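Serine racemase (Enterococcus faecalis, PDB 4ECL) is the cytoplasmic part of a racemase of the alanine racemase family, a pair of identical subunits each built from a TIM-barrel domain and a mainly beta C-terminal domain. Local coordinates at residues 22-27 / 31-36; 68-73 / 89-94; 105-110 / 143-148; 290-295 / 347-352. All coordinates share one frame; numbering follows the deposited sequence.

Contact 1: residues 22-27 / 31-36; sequences TLQKAM and CELMAV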
loop_
_atom_site.group_PDB
_atom_site.type_symbol
_atom_site.label_atom_id
_atom_site.label_comp_id
_atom_site.label_asym_id
_atom_site.label_seq_id
_atom_site.Cartn_x
_atom_site.Cartn_y
_atom_site.Cartn_z
ATOM N N THR A 22 -17.532 -13.423 20.335
ATOM C CA THR A 22 -18.345 -14.257 19.457
ATOM C C THR A 22 -17.542 -15.451 18.971
ATOM O O THR A 22 -18.043 -16.578 18.889
ATOM C CB THR A 22 -18.859 -13.477 18.239
ATOM O OG1 THR A 22 -19.730 -12.426 18.678
ATOM C CG2 THR A 22 -19.622 -14.395 17.296
ATOM N N LEU A 23 -16.281 -15.194 18.659
ATOM C CA LEU A 23 -15.404 -16.226 18.148
ATOM C C LEU A 23 -15.050 -17.243 19.233
ATOM O O LEU A 23 -15.102 -18.448 18.998
ATOM C CB LEU A 23 -14.142 -15.584 17.548
ATOM C CG LEU A 23 -14.376 -14.822 16.235
ATOM C CD1 LEU A 23 -13.159 -14.001 15.841
ATOM C CD2 LEU A 23 -14.783 -15.763 15.098
ATOM N N GLN A 24 -14.699 -16.763 20.424
ATOM C CA GLN A 24 -14.349 -17.664 21.516
ATOM C C GLN A 24 -15.521 -18.587 21.853
ATOM O O GLN A 24 -15.324 -19.737 22.219
ATOM C CB GLN A 24 -13.928 -16.882 22.762
ATOM C CG GLN A 24 -12.566 -16.225 22.638
ATOM C CD GLN A 24 -12.279 -15.227 23.753
ATOM O OE1 GLN A 24 -13.198 -14.665 24.365
ATOM N NE2 GLN A 24 -10.992 -14.994 24.015
ATOM N N LYS A 25 -16.738 -18.068 21.711
ATOM C CA LYS A 25 -17.949 -18.832 21.998
ATOM C C LYS A 25 -18.099 -20.027 21.073
ATOM O O LYS A 25 -18.591 -21.073 21.478
ATOM C CB LYS A 25 -19.188 -17.946 21.858
ATOM C CG LYS A 25 -19.639 -17.262 23.135
ATOM C CD LYS A 25 -20.955 -16.540 22.904
ATOM C CE LYS A 25 -21.942 -17.439 22.165
ATOM N NZ LYS A 25 -23.227 -16.742 21.881
ATOM N N ALA A 26 -17.689 -19.866 19.825
ATOM C CA ALA A 26 -17.788 -20.951 18.863
ATOM C C ALA A 26 -16.654 -21.969 19.030
ATOM O O ALA A 26 -16.630 -22.999 18.355
ATOM C CB ALA A 26 -17.819 -20.402 17.446
HETATM N N MSE A 27 -15.728 -21.685 19.941
HETATM C CA MSE A 27 -14.557 -22.540 20.146
HETATM C C MSE A 27 -14.743 -23.514 21.296
HETATM O O MSE A 27 -15.525 -23.256 22.195
HETATM C CB MSE A 27 -13.332 -21.692 20.473
HETATM C CG MSE A 27 -12.838 -20.868 19.359
HETATM SE SE MSE A 27 -11.149 -20.020 19.848
HETATM C CE MSE A 27 -11.230 -18.690 18.444
ATOM N N CYS A 31 -9.585 -24.516 23.575
ATOM C CA CYS A 31 -9.016 -23.967 22.360
ATOM C C CYS A 31 -8.847 -22.456 22.501
ATOM O O CYS A 31 -9.771 -21.736 22.905
ATOM C CB CYS A 31 -9.896 -24.301 21.156
ATOM S SG CYS A 31 -9.222 -23.723 19.578
ATOM N N GLU A 32 -7.658 -21.979 22.165
ATOM C CA GLU A 32 -7.318 -20.577 22.362
ATOM C C GLU A 32 -7.362 -19.766 21.062
ATOM O O GLU A 32 -6.981 -20.243 19.988
ATOM C CB GLU A 32 -5.941 -20.467 23.019
ATOM C CG GLU A 32 -5.704 -19.158 23.725
ATOM C CD GLU A 32 -4.296 -19.041 24.271
ATOM O OE1 GLU A 32 -3.667 -20.094 24.532
ATOM O OE2 GLU A 32 -3.816 -17.894 24.427
ATOM N N LEU A 33 -7.848 -18.538 21.166
ATOM C CA LEU A 33 -7.875 -17.638 20.027
ATOM C C LEU A 33 -6.462 -17.124 19.748
ATOM O O LEU A 33 -5.829 -16.519 20.618
ATOM C CB LEU A 33 -8.859 -16.482 20.297
ATOM C CG LEU A 33 -9.224 -15.589 19.114
ATOM C CD1 LEU A 33 -10.594 -14.926 19.328
ATOM C CD2 LEU A 33 -8.145 -14.524 18.877
HETATM N N MSE A 34 -5.954 -17.391 18.543
HETATM C CA MSE A 34 -4.676 -16.800 18.130
HETATM C C MSE A 34 -4.940 -15.673 17.141
HETATM O O MSE A 34 -5.292 -15.909 15.976
HETATM C CB MSE A 34 -3.725 -17.835 17.512
HETATM C CG MSE A 34 -2.357 -17.242 17.196
HETATM SE SE MSE A 34 -1.083 -18.500 16.433
HETATM C CE MSE A 34 -0.459 -19.365 18.073
ATOM N N ALA A 35 -4.784 -14.443 17.613
ATOM C CA ALA A 35 -5.158 -13.303 16.814
ATOM C C ALA A 35 -4.052 -13.043 15.798
ATOM O O ALA A 35 -2.894 -12.826 16.160
ATOM C CB ALA A 35 -5.383 -12.095 17.705
ATOM N N VAL A 36 -4.413 -13.088 14.524
ATOM C CA VAL A 36 -3.454 -12.854 13.463
ATOM C C VAL A 36 -3.353 -11.347 13.211
ATOM O O VAL A 36 -4.295 -10.736 12.684
ATOM C CB VAL A 36 -3.906 -13.564 12.187
ATOM C CG1 VAL A 36 -2.918 -13.299 11.051
ATOM C CG2 VAL A 36 -4.048 -15.063 12.453
HETATM O O HOH W 1 -9.166 -17.390 23.719
#

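Contact 2: residues 68-73 / 89-94; sequences EGIRLR and PSRAKE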
loop_
_atom_site.group_PDB
_atom_site.type_symbol
_atom_site.label_atom_id
_atom_site.label_comp_id
_atom_site.label_asym_id
_atom_site.label_seq_id
_atom_site.Cartn_x
_atom_site.Cartn_y
_atom_site.Cartn_z
ATOM N N GLU A 68 7.800 -7.561 12.866
ATOM C CA GLU A 68 6.480 -7.371 13.451
ATOM C C GLU A 68 6.451 -7.843 14.897
ATOM O O GLU A 68 5.929 -7.151 15.764
ATOM C CB GLU A 68 5.424 -8.094 12.628
ATOM C CG GLU A 68 5.157 -7.396 11.312
ATOM C CD GLU A 68 4.176 -8.154 10.462
ATOM O OE1 GLU A 68 3.971 -9.350 10.740
ATOM O OE2 GLU A 68 3.610 -7.562 9.521
ATOM N N GLY A 69 7.025 -9.014 15.155
ATOM C CA GLY A 69 7.078 -9.561 16.504
ATOM C C GLY A 69 7.824 -8.674 17.493
ATOM O O GLY A 69 7.367 -8.447 18.617
ATOM N N ILE A 70 8.984 -8.175 17.078
ATOM C CA ILE A 70 9.767 -7.272 17.905
ATOM C C ILE A 70 8.979 -5.972 18.189
ATOM O O ILE A 70 8.977 -5.468 19.320
ATOM C CB ILE A 70 11.122 -6.967 17.228
ATOM C CG1 ILE A 70 12.002 -8.212 17.233
ATOM C CG2 ILE A 70 11.856 -5.847 17.933
ATOM C CD1 ILE A 70 13.356 -7.972 16.580
ATOM N N ARG A 71 8.295 -5.449 17.171
ATOM C CA ARG A 71 7.447 -4.266 17.362
ATOM C C ARG A 71 6.379 -4.490 18.431
ATOM O O ARG A 71 6.149 -3.617 19.268
ATOM C CB ARG A 71 6.803 -3.828 16.049
ATOM C CG ARG A 71 7.727 -2.968 15.195
ATOM C CD ARG A 71 7.190 -2.809 13.788
ATOM N NE ARG A 71 5.919 -2.101 13.775
ATOM C CZ ARG A 71 4.956 -2.318 12.887
ATOM N NH1 ARG A 71 5.114 -3.240 11.940
ATOM N NH2 ARG A 71 3.829 -1.623 12.951
ATOM N N LEU A 72 5.753 -5.667 18.421
ATOM C CA LEU A 72 4.743 -5.998 19.424
ATOM C C LEU A 72 5.325 -5.930 20.819
ATOM O O LEU A 72 4.716 -5.358 21.723
ATOM C CB LEU A 72 4.144 -7.375 19.176
ATOM C CG LEU A 72 3.340 -7.487 17.886
ATOM C CD1 LEU A 72 2.585 -8.801 17.886
ATOM C CD2 LEU A 72 2.375 -6.311 17.828
ATOM N N ARG A 73 6.509 -6.502 20.986
ATOM C CA ARG A 73 7.212 -6.470 22.266
ATOM C C ARG A 73 7.475 -5.033 22.709
ATOM O O ARG A 73 7.383 -4.711 23.895
ATOM C CB ARG A 73 8.539 -7.239 22.179
ATOM C CG ARG A 73 8.398 -8.765 22.064
ATOM C CD ARG A 73 7.600 -9.335 23.232
ATOM N NE ARG A 73 7.594 -10.800 23.242
ATOM C CZ ARG A 73 6.577 -11.545 23.662
ATOM N NH1 ARG A 73 5.468 -10.964 24.104
ATOM N NH2 ARG A 73 6.663 -12.873 23.635
ATOM N N PRO A 89 18.236 -17.190 10.395
ATOM C CA PRO A 89 18.861 -17.740 11.602
ATOM C C PRO A 89 19.897 -16.794 12.198
ATOM O O PRO A 89 20.257 -16.931 13.368
ATOM C CB PRO A 89 19.527 -19.020 11.091
ATOM C CG PRO A 89 18.670 -19.438 9.941
ATOM C CD PRO A 89 18.300 -18.132 9.267
ATOM N N SER A 90 20.357 -15.832 11.406
ATOM C CA SER A 90 21.342 -14.872 11.877
ATOM C C SER A 90 20.732 -13.956 12.922
ATOM O O SER A 90 21.441 -13.208 13.594
ATOM C CB SER A 90 21.897 -14.041 10.715
ATOM O OG SER A 90 20.898 -13.210 10.149
ATOM N N ARG A 91 19.411 -14.007 13.055
ATOM C CA ARG A 91 18.730 -13.179 14.040
ATOM C C ARG A 91 18.201 -14.039 15.178
ATOM O O ARG A 91 17.256 -13.663 15.865
ATOM C CB ARG A 91 17.608 -12.358 13.384
ATOM C CG ARG A 91 18.112 -11.356 12.338
ATOM C CD ARG A 91 16.990 -10.470 11.777
ATOM N NE ARG A 91 16.565 -9.445 12.729
ATOM C CZ ARG A 91 15.613 -8.548 12.495
ATOM N NH1 ARG A 91 14.975 -8.537 11.332
ATOM N NH2 ARG A 91 15.298 -7.659 13.424
ATOM N N ALA A 92 18.824 -15.197 15.380
ATOM C CA ALA A 92 18.379 -16.128 16.415
ATOM C C ALA A 92 18.498 -15.520 17.806
ATOM O O ALA A 92 17.769 -15.902 18.720
ATOM C CB ALA A 92 19.159 -17.426 16.343
ATOM N N LYS A 93 19.427 -14.580 17.958
ATOM C CA LYS A 93 19.625 -13.899 19.229
ATOM C C LYS A 93 18.410 -13.037 19.585
ATOM O O LYS A 93 17.989 -12.982 20.741
ATOM C CB LYS A 93 20.895 -13.052 19.170
ATOM C CG LYS A 93 21.163 -12.250 20.421
ATOM C CD LYS A 93 22.504 -11.544 20.337
ATOM C CE LYS A 93 22.629 -10.480 21.419
ATOM N NZ LYS A 93 22.299 -11.009 22.774
ATOM N N GLU A 94 17.846 -12.374 18.584
ATOM C CA GLU A 94 16.664 -11.545 18.789
ATOM C C GLU A 94 15.434 -12.394 19.089
ATOM O O GLU A 94 14.585 -12.001 19.890
ATOM C CB GLU A 94 16.405 -10.662 17.567
ATOM C CG GLU A 94 17.433 -9.568 17.372
ATOM C CD GLU A 94 17.268 -8.850 16.047
ATOM O OE1 GLU A 94 17.781 -9.367 15.030
ATOM O OE2 GLU A 94 16.629 -7.773 16.018
#

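Contact 3: residues 105-110 / 143-148; sequences IDYRYS and ILAAFS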
loop_
_atom_site.group_PDB
_atom_site.type_symbol
_atom_site.label_atom_id
_atom_site.label_comp_id
_atom_site.label_asym_id
_atom_site.label_seq_id
_atom_site.Cartn_x
_atom_site.Cartn_y
_atom_site.Cartn_z
ATOM N N ILE A 105 10.055 -23.892 9.116
ATOM C CA ILE A 105 9.501 -23.949 7.776
ATOM C C ILE A 105 9.930 -25.175 6.986
ATOM O O ILE A 105 9.231 -25.568 6.050
ATOM C CB ILE A 105 9.840 -22.693 6.974
ATOM C CG1 ILE A 105 11.359 -22.567 6.803
ATOM C CG2 ILE A 105 9.222 -21.467 7.644
ATOM C CD1 ILE A 105 11.771 -21.566 5.736
ATOM N N ASP A 106 11.083 -25.747 7.357
ATOM C CA ASP A 106 11.530 -27.064 6.878
ATOM C C ASP A 106 12.736 -27.623 7.668
ATOM O O ASP A 106 13.279 -26.959 8.553
ATOM C CB ASP A 106 11.762 -27.081 5.356
ATOM C CG ASP A 106 13.082 -26.447 4.937
ATOM O OD1 ASP A 106 13.814 -25.903 5.786
ATOM O OD2 ASP A 106 13.383 -26.490 3.725
ATOM N N TYR A 107 13.145 -28.845 7.352
ATOM C CA TYR A 107 14.210 -29.500 8.113
ATOM C C TYR A 107 15.556 -28.746 8.098
ATOM O O TYR A 107 16.086 -28.380 9.155
ATOM C CB TYR A 107 14.388 -30.954 7.659
ATOM C CG TYR A 107 15.322 -31.739 8.549
ATOM C CD1 TYR A 107 15.030 -31.926 9.896
ATOM C CD2 TYR A 107 16.494 -32.283 8.051
ATOM C CE1 TYR A 107 15.880 -32.625 10.718
ATOM C CE2 TYR A 107 17.350 -32.985 8.865
ATOM C CZ TYR A 107 17.041 -33.154 10.198
ATOM O OH TYR A 107 17.895 -33.864 11.014
ATOM N N ARG A 108 16.101 -28.518 6.906
ATOM C CA ARG A 108 17.321 -27.726 6.735
ATOM C C ARG A 108 17.294 -26.412 7.533
ATOM O O ARG A 108 18.283 -26.027 8.174
ATOM C CB ARG A 108 17.532 -27.434 5.246
ATOM C CG ARG A 108 18.639 -26.439 4.920
ATOM C CD ARG A 108 18.837 -26.346 3.406
ATOM N NE ARG A 108 19.023 -27.678 2.836
ATOM C CZ ARG A 108 20.209 -28.257 2.666
ATOM N NH1 ARG A 108 21.319 -27.612 3.004
ATOM N NH2 ARG A 108 20.285 -29.477 2.151
ATOM N N TYR A 109 16.155 -25.729 7.502
ATOM C CA TYR A 109 16.011 -24.491 8.259
ATOM C C TYR A 109 16.144 -24.780 9.750
ATOM O O TYR A 109 16.888 -24.097 10.468
ATOM C CB TYR A 109 14.664 -23.835 7.967
ATOM C CG TYR A 109 14.409 -22.598 8.797
ATOM C CD1 TYR A 109 15.001 -21.380 8.471
ATOM C CD2 TYR A 109 13.588 -22.651 9.914
ATOM C CE1 TYR A 109 14.768 -20.244 9.237
ATOM C CE2 TYR A 109 13.352 -21.527 10.681
ATOM C CZ TYR A 109 13.941 -20.328 10.341
ATOM O OH TYR A 109 13.702 -19.220 11.123
ATOM N N SER A 110 15.431 -25.810 10.195
ATOM C CA SER A 110 15.414 -26.195 11.595
ATOM C C SER A 110 16.817 -26.468 12.130
ATOM O O SER A 110 17.160 -26.066 13.244
ATOM C CB SER A 110 14.536 -27.427 11.785
ATOM O OG SER A 110 13.177 -27.118 11.531
ATOM N N ILE A 143 10.698 -34.748 10.442
ATOM C CA ILE A 143 9.796 -34.129 11.412
ATOM C C ILE A 143 10.135 -34.565 12.838
ATOM O O ILE A 143 10.273 -33.735 13.746
ATOM C CB ILE A 143 8.322 -34.462 11.099
ATOM C CG1 ILE A 143 7.917 -33.837 9.758
ATOM C CG2 ILE A 143 7.396 -33.952 12.221
ATOM C CD1 ILE A 143 6.650 -34.426 9.156
ATOM N N LEU A 144 10.281 -35.873 13.028
ATOM C CA LEU A 144 10.591 -36.412 14.341
ATOM C C LEU A 144 11.962 -35.919 14.811
ATOM O O LEU A 144 12.156 -35.610 15.987
ATOM C CB LEU A 144 10.527 -37.946 14.311
ATOM C CG LEU A 144 10.903 -38.656 15.609
ATOM C CD1 LEU A 144 10.007 -38.201 16.750
ATOM C CD2 LEU A 144 10.836 -40.165 15.423
ATOM N N ALA A 145 12.907 -35.837 13.881
ATOM C CA ALA A 145 14.241 -35.333 14.186
ATOM C C ALA A 145 14.201 -33.887 14.683
ATOM O O ALA A 145 14.991 -33.492 15.550
ATOM C CB ALA A 145 15.145 -35.461 12.969
ATOM N N ALA A 146 13.261 -33.103 14.153
ATOM C CA ALA A 146 13.139 -31.709 14.549
ATOM C C ALA A 146 12.714 -31.614 16.009
ATOM O O ALA A 146 12.905 -30.583 16.657
ATOM C CB ALA A 146 12.146 -30.990 13.657
ATOM N N PHE A 147 12.137 -32.697 16.526
ATOM C CA PHE A 147 11.738 -32.752 17.929
ATOM C C PHE A 147 12.897 -33.133 18.855
ATOM O O PHE A 147 12.720 -33.239 20.070
ATOM C CB PHE A 147 10.592 -33.743 18.122
ATOM C CG PHE A 147 9.244 -33.170 17.832
ATOM C CD1 PHE A 147 8.544 -32.491 18.815
ATOM C CD2 PHE A 147 8.666 -33.317 16.580
ATOM C CE1 PHE A 147 7.300 -31.956 18.557
ATOM C CE2 PHE A 147 7.417 -32.782 16.310
ATOM C CZ PHE A 147 6.728 -32.101 17.306
ATOM N N SER A 148 14.073 -33.345 18.275
ATOM C CA SER A 148 15.251 -33.693 19.051
ATOM C C SER A 148 16.398 -32.710 18.848
ATOM O O SER A 148 17.563 -33.071 18.998
ATOM C CB SER A 148 15.714 -35.115 18.710
ATOM O OG SER A 148 14.666 -36.046 18.918
#

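Contact 4: residues 290-295 / 347-352; sequences RNLSCG and PMVAES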
loop_
_atom_site.group_PDB
_atom_site.type_symbol
_atom_site.label_atom_id
_atom_site.label_comp_id
_atom_site.label_asym_id
_atom_site.label_seq_id
_atom_site.Cartn_x
_atom_site.Cartn_y
_atom_site.Cartn_z
ATOM N N ARG A 290 -6.908 2.633 -7.235
ATOM C CA ARG A 290 -7.199 3.436 -8.413
ATOM C C ARG A 290 -8.268 2.820 -9.326
ATOM O O ARG A 290 -8.974 3.539 -10.022
ATOM C CB ARG A 290 -5.918 3.693 -9.196
ATOM C CG ARG A 290 -6.069 4.705 -10.303
ATOM C CD ARG A 290 -4.742 5.002 -10.987
ATOM N NE ARG A 290 -4.928 5.975 -12.055
ATOM C CZ ARG A 290 -5.201 5.658 -13.319
ATOM N NH1 ARG A 290 -5.303 4.381 -13.679
ATOM N NH2 ARG A 290 -5.363 6.619 -14.223
ATOM N N ASN A 291 -8.413 1.497 -9.315
ATOM C CA ASN A 291 -9.416 0.863 -10.176
ATOM C C ASN A 291 -10.860 1.085 -9.697
ATOM O O ASN A 291 -11.819 0.671 -10.347
ATOM C CB ASN A 291 -9.112 -0.624 -10.404
ATOM C CG ASN A 291 -9.247 -1.453 -9.138
ATOM O OD1 ASN A 291 -9.747 -0.977 -8.119
ATOM N ND2 ASN A 291 -8.809 -2.710 -9.201
ATOM N N LEU A 292 -11.013 1.756 -8.564
ATOM C CA LEU A 292 -12.334 2.236 -8.149
ATOM C C LEU A 292 -12.766 3.509 -8.914
ATOM O O LEU A 292 -13.862 4.035 -8.691
ATOM C CB LEU A 292 -12.351 2.490 -6.641
ATOM C CG LEU A 292 -12.137 1.236 -5.797
ATOM C CD1 LEU A 292 -12.084 1.553 -4.303
ATOM C CD2 LEU A 292 -13.241 0.228 -6.107
ATOM N N SER A 293 -11.900 3.987 -9.810
ATOM C CA SER A 293 -12.144 5.199 -10.591
ATOM C C SER A 293 -13.454 5.164 -11.382
ATOM O O SER A 293 -13.989 4.093 -11.665
ATOM C CB SER A 293 -10.983 5.452 -11.567
ATOM O OG SER A 293 -9.829 5.974 -10.923
ATOM N N CYS A 294 -13.961 6.355 -11.713
ATOM C CA CYS A 294 -15.076 6.542 -12.653
ATOM C C CYS A 294 -16.378 5.797 -12.344
ATOM O O CYS A 294 -16.906 5.087 -13.205
ATOM C CB CYS A 294 -14.634 6.191 -14.073
ATOM S SG CYS A 294 -12.940 6.651 -14.429
ATOM N N GLY A 295 -16.903 5.973 -11.134
ATOM C CA GLY A 295 -18.178 5.377 -10.774
ATOM C C GLY A 295 -18.079 3.934 -10.300
ATOM O O GLY A 295 -19.091 3.298 -9.976
ATOM N N PRO A 347 -16.110 -5.631 2.268
ATOM C CA PRO A 347 -16.257 -6.583 1.159
ATOM C C PRO A 347 -16.866 -6.001 -0.123
ATOM O O PRO A 347 -16.422 -6.391 -1.207
ATOM C CB PRO A 347 -17.159 -7.678 1.747
ATOM C CG PRO A 347 -16.869 -7.643 3.198
ATOM C CD PRO A 347 -16.616 -6.191 3.536
HETATM N N MSE A 348 -17.833 -5.091 -0.010
HETATM C CA MSE A 348 -18.426 -4.462 -1.186
HETATM C C MSE A 348 -17.369 -3.676 -1.979
HETATM O O MSE A 348 -17.339 -3.696 -3.221
HETATM C CB MSE A 348 -19.574 -3.512 -0.770
HETATM C CG MSE A 348 -20.841 -4.215 -0.272
HETATM SE SE MSE A 348 -22.027 -3.030 0.773
HETATM C CE MSE A 348 -22.686 -1.887 -0.666
ATOM N N VAL A 349 -16.508 -2.972 -1.253
ATOM C CA VAL A 349 -15.497 -2.150 -1.886
ATOM C C VAL A 349 -14.475 -3.060 -2.555
ATOM O O VAL A 349 -14.014 -2.770 -3.653
ATOM C CB VAL A 349 -14.829 -1.174 -0.879
ATOM C CG1 VAL A 349 -13.632 -0.461 -1.500
ATOM C CG2 VAL A 349 -15.845 -0.142 -0.391
ATOM N N ALA A 350 -14.154 -4.178 -1.899
ATOM C CA ALA A 350 -13.172 -5.103 -2.421
ATOM C C ALA A 350 -13.724 -5.759 -3.683
ATOM O O ALA A 350 -13.003 -5.953 -4.654
ATOM C CB ALA A 350 -12.803 -6.134 -1.375
ATOM N N GLU A 351 -15.013 -6.080 -3.683
ATOM C CA GLU A 351 -15.617 -6.632 -4.887
ATOM C C GLU A 351 -15.550 -5.618 -6.038
ATOM O O GLU A 351 -15.236 -5.978 -7.170
ATOM C CB GLU A 351 -17.051 -7.079 -4.620
ATOM C CG GLU A 351 -17.738 -7.726 -5.808
ATOM C CD GLU A 351 -19.094 -8.327 -5.447
ATOM O OE1 GLU A 351 -19.152 -9.148 -4.498
ATOM O OE2 GLU A 351 -20.101 -7.980 -6.108
ATOM N N SER A 352 -15.818 -4.347 -5.736
ATOM C CA SER A 352 -15.783 -3.286 -6.740
ATOM C C SER A 352 -14.386 -3.098 -7.286
ATOM O O SER A 352 -14.219 -2.703 -8.437
ATOM C CB SER A 352 -16.252 -1.950 -6.148
ATOM O OG SER A 352 -17.621 -1.971 -5.803
#

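Contact 1: residues 22-27 / 31-36
Met27 and Leu33 meet at about a right angle, the extended selenomethionine chain running across the root of the leucine. Its methyl group does most of the touching, with CE of Met27 3.7 Å from CB of Leu33 and close to CG and CD1 as well. Further back, the selenium lies against the backbone where the loop enters the strand: SE of Met27 is 3.8 Å from O of Cys31, and SG of Cys31 is a looser, apolar neighbour at 4.2 Å. Leu33 reaches this place because its CG stands anti to the backbone N (chi1 -168°), which carries CD1 on toward the helix, 4.0 Å from CB of Leu23. Helix 13-25 and strand 32-36 are joined here by a short loop, and they are neighbouring elements of the alpha/beta barrel; Leu33 also packs on Val220 of the adjacent parallel strand, while Leu23 lies against Leu239. Gln24 crosses Leu33 at about a right angle too, its aliphatic CG resting 4.1 Å from CD1 of Leu33. The amide beyond it is engaged by a water. NE2 of Gln24 donates to this water at 3.0 Å, and the same water accepts from N of Leu33 at 3.1 Å, a bridge that links the helix side chain to the strand backbone beside the apolar cluster. Glu32 points away from the helix, and its carboxylate bonds to Ser59.

Contact 2: residues 68-73 / 89-94
A single methyl group, CD1 of Ile70, reaches across from helix 66-74 to an arginine-glutamate pair at the start of helix 92-97. With chi2 extended (-180°) beyond a CG1 anti to the carbonyl carbon, CD1 of Ile70 is carried well out from its helix and ends 3.3 Å from OE2 of Glu94. The same methyl is 3.7 Å from NH2 of Arg91, meeting the guanidinium obliquely. Both helices belong to the ring of helices outside the alpha/beta barrel, and Arg91 occupies the N-cap position of the second. Its side chain bends at chi3 (75°), which sets the guanidinium beside the start of the helix, where the extended Glu94 chain reaches back to meet it. The grip is side-on and has two bonds: NE of Arg91 gives a salt bridge of 2.6 Å to OE1 of Glu94, and NH2 of Arg91 lies 2.9 Å from OE2 of Glu94. Both are nearly straight. The carboxylate oxygens sit in the guanidinium plane but are approached on their syn sides some 30° out of the carboxylate plane, so the two flat groups are tilted against each other. NH1 of Arg91 has a further salt bridge to Asp67, and Asp5 of the second subunit packs on the arginine.

Contact 3: residues 105-110 / 143-148
Tyr107 lies against Ala145 and Ala146, and the contact follows the last turn of helix 140-146. Ile143 comes first and points away from the tyrosine helix, packing on Ile124 and Ile126 of the barrel strand 120-127 and on Leu189 of helix 169-191; Leu144 also faces that long helix. Ala145 turns the other way. Its CB is 3.7 Å from CE1 of Tyr107 and 3.7 Å from OH of Tyr107, an oblique approach in which one methyl touches the outer end of the ring. Tyr107 is brought there by a CG anti to the backbone N (chi1 -171°), which swings the ring out from the first turn of helix 107-114. At Ala146 the backbone takes over, with its N at the ring edge, near the ring plane, 4.3 Å from CE1 of Tyr107. Phe135 fills in beside them, touching Tyr107, Ser110 and Ala146. OD1 of Asp106 caps the tyrosine's helix by accepting from N of Tyr109 at 2.9 Å, while OG of Ser110 donates to O of Asp106 from above the carbonyl plane. Those polar bonds lie within the helix start; between the two outer helices the chemistry is van der Waals contact of an aromatic ring and its hydroxyl oxygen with the Ala145 methyl, the Ala146 backbone standing farther off.

Contact 4: residues 290-295 / 347-352
In the C-terminal, mainly beta domain of this alanine racemase-like fold, the loop between strands 275-280 and 298-301 leans on helix 346-352 through one leucine. Leu292 ends a short 3-10 turn and splits its two methyls between two residues about one helical turn apart. CD1 of Leu292 meets CG1 of Val349 at 3.8 Å, the two side chains crossing at about a right angle, while CD2 of Leu292 lies 3.7 Å from CB of Ser352 and equally near the backbone C of Ser352. The leucine has CG anti to the carbonyl carbon (chi1 -64°) with an extended chi2, which takes the fork to the helix although its CB does not aim there. Val349 and Ala350 also pack on Leu360 of helix 357-362. The 3-10 turn has its own ties: O of Arg290 accepts from both N of Ser293 and OG of Ser293, the hydroxyl at 2.7 Å in the carbonyl plane, and the same OG is hydrogen-bonded to N of Ile312. Asn291 ND2 adds a bond to O of Ala353 just beyond the helix segment, and N of Arg290 bonds to Glu359 of the second subunit. Across the two segments carbon atoms alone touch, so shape and burial bring loop and helix together, whereas the polar bonds hold the 3-10 turn's shape and tie it to Ala353 and to the second subunit.

Overall arrangement
From the N terminus, contact 1 comes first, closing the short loop between helix 13-25 and strand 32-36 of the barrel. Contact 2 then closes a loop that includes strand 80-83, and contact 3 a longer one that takes in strand 120-127; both join outer helices. Contact 4 alone lies in the C-terminal domain, where it closes a loop of about 50 residues that includes strands 298-301, 304-309 and 317-320. The four follow in series, with none nested or crossed. Contacts 2 and 3 touch directly, CG of Pro89 lying 4.0 Å from CE1 of Tyr109, and each also reaches the second subunit. Contact 4 sits across the chain's centre from the other three, its centre 44 Å from that of contact 3.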